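Local atomic coordinates of Ac-ASP-7 (Ancylostoma caninum, PDB entry 3S6S), a protein that is of unknown function but, as a secreted SCP/TAPS protein of the dog hookworm, probably takes part in interactions between parasite and host. Residues Arg107-Gly121 against Trp136-Phe150. Numbering follows the deposited sequence.
Sequences RQVVYPKATRFGCSG and WVCVYDKKPKDGESF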
# COMPACT_ATOMS: atom_id res chain seq x y z
N ARG A 107 1.29 -1.80 -10.01
CA ARG A 107 1.44 -0.38 -10.32
C ARG A 107 0.96 0.52 -9.19
O ARG A 107 1.62 1.50 -8.86
CB ARG A 107 0.68 -0.01 -11.58
CG ARG A 107 1.46 -0.14 -12.85
CD ARG A 107 0.72 0.62 -13.94
NE ARG A 107 1.36 1.89 -14.21
CZ ARG A 107 0.72 3.04 -14.31
NH1 ARG A 107 -0.61 3.08 -14.18
NH2 ARG A 107 1.42 4.15 -14.56
N GLN A 108 -0.20 0.20 -8.62
CA GLN A 108 -0.71 0.99 -7.51
C GLN A 108 0.14 0.80 -6.24
O GLN A 108 0.53 1.76 -5.59
CB GLN A 108 -2.17 0.63 -7.22
CG GLN A 108 -2.73 1.33 -6.00
CD GLN A 108 -2.88 2.84 -6.19
OE1 GLN A 108 -3.80 3.30 -6.90
NE2 GLN A 108 -1.98 3.61 -5.57
N VAL A 109 0.43 -0.46 -5.92
CA VAL A 109 1.19 -0.83 -4.73
C VAL A 109 2.50 -0.06 -4.64
O VAL A 109 2.97 0.30 -3.56
CB VAL A 109 1.53 -2.34 -4.79
CG1 VAL A 109 2.54 -2.73 -3.70
CG2 VAL A 109 0.24 -3.16 -4.69
N VAL A 110 3.05 0.23 -5.80
CA VAL A 110 4.45 0.58 -5.94
C VAL A 110 4.66 2.06 -6.35
O VAL A 110 5.79 2.54 -6.39
CB VAL A 110 5.06 -0.46 -6.92
CG1 VAL A 110 5.80 0.17 -8.08
CG2 VAL A 110 5.87 -1.50 -6.15
N TYR A 111 3.55 2.76 -6.62
CA TYR A 111 3.52 4.16 -7.04
C TYR A 111 4.16 5.07 -5.99
O TYR A 111 3.60 5.23 -4.91
CB TYR A 111 2.06 4.58 -7.25
CG TYR A 111 1.83 5.98 -7.75
CD1 TYR A 111 0.71 6.70 -7.37
CD2 TYR A 111 2.73 6.59 -8.63
CE1 TYR A 111 0.49 7.99 -7.84
CE2 TYR A 111 2.52 7.87 -9.10
CZ TYR A 111 1.41 8.57 -8.70
OH TYR A 111 1.19 9.84 -9.17
N PRO A 112 5.31 5.67 -6.32
CA PRO A 112 6.11 6.43 -5.34
C PRO A 112 5.40 7.64 -4.72
O PRO A 112 5.86 8.12 -3.69
CB PRO A 112 7.33 6.88 -6.15
CG PRO A 112 7.42 5.90 -7.27
CD PRO A 112 6.00 5.57 -7.62
N LYS A 113 4.30 8.10 -5.31
CA LYS A 113 3.63 9.31 -4.82
C LYS A 113 2.36 9.04 -4.01
O LYS A 113 1.72 9.98 -3.53
CB LYS A 113 3.36 10.28 -5.96
CG LYS A 113 4.64 10.75 -6.63
CD LYS A 113 4.41 11.71 -7.81
CE LYS A 113 5.77 12.17 -8.36
NZ LYS A 113 5.62 13.01 -9.57
N ALA A 114 1.99 7.78 -3.87
CA ALA A 114 1.00 7.41 -2.87
C ALA A 114 1.68 7.55 -1.50
O ALA A 114 2.86 7.29 -1.37
CB ALA A 114 0.50 5.97 -3.09
N THR A 115 0.93 7.98 -0.48
CA THR A 115 1.52 8.22 0.83
C THR A 115 0.76 7.56 1.98
O THR A 115 1.25 7.53 3.12
CB THR A 115 1.60 9.72 1.17
OG1 THR A 115 0.31 10.21 1.50
CG2 THR A 115 2.20 10.51 0.02
N ARG A 116 -0.45 7.08 1.69
CA ARG A 116 -1.21 6.34 2.68
C ARG A 116 -2.23 5.40 2.06
O ARG A 116 -2.65 5.60 0.91
CB ARG A 116 -1.85 7.26 3.73
CG ARG A 116 -2.66 8.40 3.20
CD ARG A 116 -3.43 9.08 4.33
NE ARG A 116 -2.70 10.20 4.92
CZ ARG A 116 -2.79 10.56 6.20
NH1 ARG A 116 -3.59 9.89 7.03
NH2 ARG A 116 -2.08 11.59 6.66
N PHE A 117 -2.59 4.37 2.82
CA PHE A 117 -3.53 3.36 2.38
C PHE A 117 -4.13 2.65 3.59
O PHE A 117 -3.61 2.77 4.70
CB PHE A 117 -2.85 2.34 1.46
CG PHE A 117 -2.04 1.28 2.20
CD1 PHE A 117 -1.14 1.62 3.20
CD2 PHE A 117 -2.17 -0.06 1.87
CE1 PHE A 117 -0.38 0.64 3.85
CE2 PHE A 117 -1.42 -1.04 2.52
CZ PHE A 117 -0.53 -0.69 3.51
N GLY A 118 -5.20 1.90 3.35
CA GLY A 118 -5.77 1.01 4.33
C GLY A 118 -6.48 -0.13 3.60
O GLY A 118 -6.87 0.02 2.44
N CYS A 119 -6.63 -1.27 4.28
CA CYS A 119 -7.25 -2.43 3.64
C CYS A 119 -8.30 -3.07 4.54
O CYS A 119 -8.27 -2.92 5.75
CB CYS A 119 -6.20 -3.47 3.26
SG CYS A 119 -4.73 -2.77 2.48
N SER A 120 -9.21 -3.79 3.92
CA SER A 120 -10.19 -4.54 4.68
C SER A 120 -10.47 -5.81 3.92
O SER A 120 -10.25 -5.88 2.71
CB SER A 120 -11.47 -3.72 4.86
OG SER A 120 -12.42 -4.47 5.60
N GLY A 121 -10.94 -6.83 4.63
CA GLY A 121 -11.27 -8.09 3.99
C GLY A 121 -12.54 -8.71 4.53
O GLY A 121 -13.06 -8.29 5.56
N TRP A 136 -10.00 -9.22 -0.20
CA TRP A 136 -9.41 -7.99 0.34
C TRP A 136 -9.52 -6.84 -0.66
O TRP A 136 -9.34 -7.03 -1.87
CB TRP A 136 -7.95 -8.22 0.70
CG TRP A 136 -7.76 -9.15 1.85
CD1 TRP A 136 -7.66 -10.52 1.81
CD2 TRP A 136 -7.65 -8.79 3.24
NE1 TRP A 136 -7.50 -11.03 3.07
CE2 TRP A 136 -7.50 -9.99 3.97
CE3 TRP A 136 -7.69 -7.58 3.93
CZ2 TRP A 136 -7.37 -10.01 5.36
CZ3 TRP A 136 -7.57 -7.60 5.31
CH2 TRP A 136 -7.41 -8.81 6.01
N VAL A 137 -9.82 -5.64 -0.18
CA VAL A 137 -9.46 -4.47 -0.97
C VAL A 137 -8.54 -3.55 -0.20
O VAL A 137 -8.62 -3.43 1.02
CB VAL A 137 -10.68 -3.69 -1.66
CG1 VAL A 137 -11.97 -4.50 -1.65
CG2 VAL A 137 -10.87 -2.30 -1.09
N CYS A 138 -7.63 -2.93 -0.95
CA CYS A 138 -6.85 -1.81 -0.44
C CYS A 138 -7.22 -0.54 -1.20
O CYS A 138 -7.50 -0.53 -2.41
CB CYS A 138 -5.36 -2.07 -0.52
SG CYS A 138 -4.83 -3.42 0.54
N VAL A 139 -7.23 0.54 -0.43
CA VAL A 139 -7.56 1.86 -0.88
C VAL A 139 -6.36 2.75 -0.60
O VAL A 139 -5.76 2.71 0.49
CB VAL A 139 -8.83 2.39 -0.16
CG1 VAL A 139 -8.86 3.90 -0.15
CG2 VAL A 139 -10.11 1.79 -0.79
N TYR A 140 -6.00 3.54 -1.61
CA TYR A 140 -4.81 4.37 -1.57
C TYR A 140 -5.20 5.82 -1.77
O TYR A 140 -6.17 6.11 -2.45
CB TYR A 140 -3.84 3.93 -2.66
CG TYR A 140 -3.55 2.45 -2.62
CD1 TYR A 140 -4.50 1.53 -3.02
CD2 TYR A 140 -2.31 1.98 -2.17
CE1 TYR A 140 -4.24 0.19 -2.99
CE2 TYR A 140 -2.05 0.62 -2.14
CZ TYR A 140 -3.03 -0.26 -2.56
OH TYR A 140 -2.80 -1.60 -2.53
N ASP A 141 -4.45 6.73 -1.16
CA ASP A 141 -4.79 8.13 -1.28
C ASP A 141 -4.46 8.64 -2.67
O ASP A 141 -5.09 9.58 -3.16
CB ASP A 141 -4.12 8.97 -0.18
CG ASP A 141 -2.61 9.09 -0.34
OD1 ASP A 141 -2.05 10.05 0.22
OD2 ASP A 141 -1.98 8.24 -1.01
N LYS A 142 -3.50 8.01 -3.33
CA LYS A 142 -3.14 8.45 -4.67
C LYS A 142 -3.00 7.33 -5.70
O LYS A 142 -2.26 6.36 -5.52
CB LYS A 142 -1.90 9.35 -4.64
CG LYS A 142 -1.76 10.18 -5.91
CD LYS A 142 -0.64 11.21 -5.80
CE LYS A 142 -0.73 12.27 -6.91
NZ LYS A 142 -0.84 11.68 -8.27
N LYS A 143 -3.73 7.50 -6.80
CA LYS A 143 -3.79 6.55 -7.89
C LYS A 143 -2.91 7.04 -9.03
O LYS A 143 -3.03 8.18 -9.43
CB LYS A 143 -5.23 6.49 -8.38
CG LYS A 143 -5.42 5.72 -9.64
CD LYS A 143 -6.88 5.66 -9.94
CE LYS A 143 -7.20 4.66 -11.04
NZ LYS A 143 -8.64 4.77 -11.43
N PRO A 144 -2.02 6.18 -9.55
CA PRO A 144 -1.20 6.66 -10.66
C PRO A 144 -2.05 6.76 -11.92
O PRO A 144 -3.15 6.22 -11.94
CB PRO A 144 -0.17 5.55 -10.82
CG PRO A 144 -0.92 4.31 -10.40
CD PRO A 144 -1.81 4.75 -9.27
N LYS A 145 -1.57 7.46 -12.95
CA LYS A 145 -2.25 7.39 -14.24
C LYS A 145 -1.46 6.58 -15.24
O LYS A 145 -0.27 6.35 -15.07
CB LYS A 145 -2.63 8.77 -14.83
CG LYS A 145 -2.09 9.99 -14.12
CD LYS A 145 -2.99 11.20 -14.40
CE LYS A 145 -3.43 11.21 -15.88
NZ LYS A 145 -4.56 12.15 -16.15
N ASP A 146 -2.14 6.11 -16.27
CA ASP A 146 -1.50 5.25 -17.25
C ASP A 146 -0.39 6.00 -17.95
O ASP A 146 -0.53 7.18 -18.29
CB ASP A 146 -2.54 4.69 -18.22
CG ASP A 146 -3.49 3.73 -17.53
OD1 ASP A 146 -4.48 4.21 -16.92
OD2 ASP A 146 -3.23 2.51 -17.55
N GLY A 147 0.74 5.32 -18.11
CA GLY A 147 1.91 5.92 -18.69
C GLY A 147 2.69 6.85 -17.77
O GLY A 147 3.82 7.19 -18.08
N GLU A 148 2.11 7.26 -16.65
CA GLU A 148 2.83 8.10 -15.69
C GLU A 148 4.16 7.46 -15.32
O GLU A 148 4.23 6.28 -15.00
CB GLU A 148 1.99 8.37 -14.43
CG GLU A 148 2.73 9.23 -13.41
CD GLU A 148 1.86 9.66 -12.24
OE1 GLU A 148 0.65 9.35 -12.23
OE2 GLU A 148 2.39 10.32 -11.32
N SER A 149 5.24 8.25 -15.38
CA SER A 149 6.56 7.75 -15.01
C SER A 149 6.71 7.68 -13.48
O SER A 149 6.25 8.57 -12.76
CB SER A 149 7.67 8.62 -15.61
OG SER A 149 8.95 8.07 -15.31
N PHE A 150 7.36 6.62 -13.00
CA PHE A 150 7.53 6.41 -11.56
C PHE A 150 8.96 6.70 -11.11
O PHE A 150 9.22 6.80 -9.91
CB PHE A 150 7.17 4.97 -11.16
CG PHE A 150 5.70 4.68 -11.15
CD1 PHE A 150 4.78 5.63 -11.59
CD2 PHE A 150 5.23 3.45 -10.71
CE1 PHE A 150 3.42 5.35 -11.58
CE2 PHE A 150 3.86 3.17 -10.70
CZ PHE A 150 2.96 4.12 -11.13
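Tyr111 reaches into the loop that follows strand 133-140, its ring carried there by a CG anti to the backbone N (chi1 -177°). Pro144 CB sits over one face of the Tyr111 ring, 3.6 Å from its centroid, a CH-pi contact, while the Phe150 ring meets it obliquely (planes at 34°), with Tyr111 CD2 and Pro112 CD over the Phe150 face. The hydroxyl works both ways: Tyr111 OH donates to Glu148 OE2 (2.5 Å), on its syn side but 28° out of the carboxylate plane, itself nearly perpendicular to the ring, and accepts from Lys142 NZ (2.9 Å). Glu148 OE1 is held by Lys145 N, across the type II turn 145-148. Lys145 O takes Glu148 N from one face of its plane and Arg107 NH2 (2.8 Å) from the other.

Nearer the sheet, Gln108 lays CG on the face of Tyr140, and its NE2 gives a nearly straight bond to Lys142 O (2.8 Å). Tyr140 OH is hydrogen-bonded to Thr78 OG1 and His26 NE2. Where the strands part, the Asp141 carboxylate receives Thr115 OG1 on OD1 (2.7 Å) and Thr115 N on OD2.

In the adjoining antiparallel hairpin of strands 116-123 and 133-140, the non-hydrogen-bonded pair Cys119 and Cys138 is joined by a disulfide (SG to SG 2.0 Å) on the same face as Phe117 and Tyr140, with Ile22 of helix 16-34 against Cys119. The hairpin is covalently locked within the SCP/TAPS sheet, whereas the loop beyond it is held by ring packing and hydrogen bonds, including a lysine-tyrosine-glutamate chain in which both charges probably polarise the phenol.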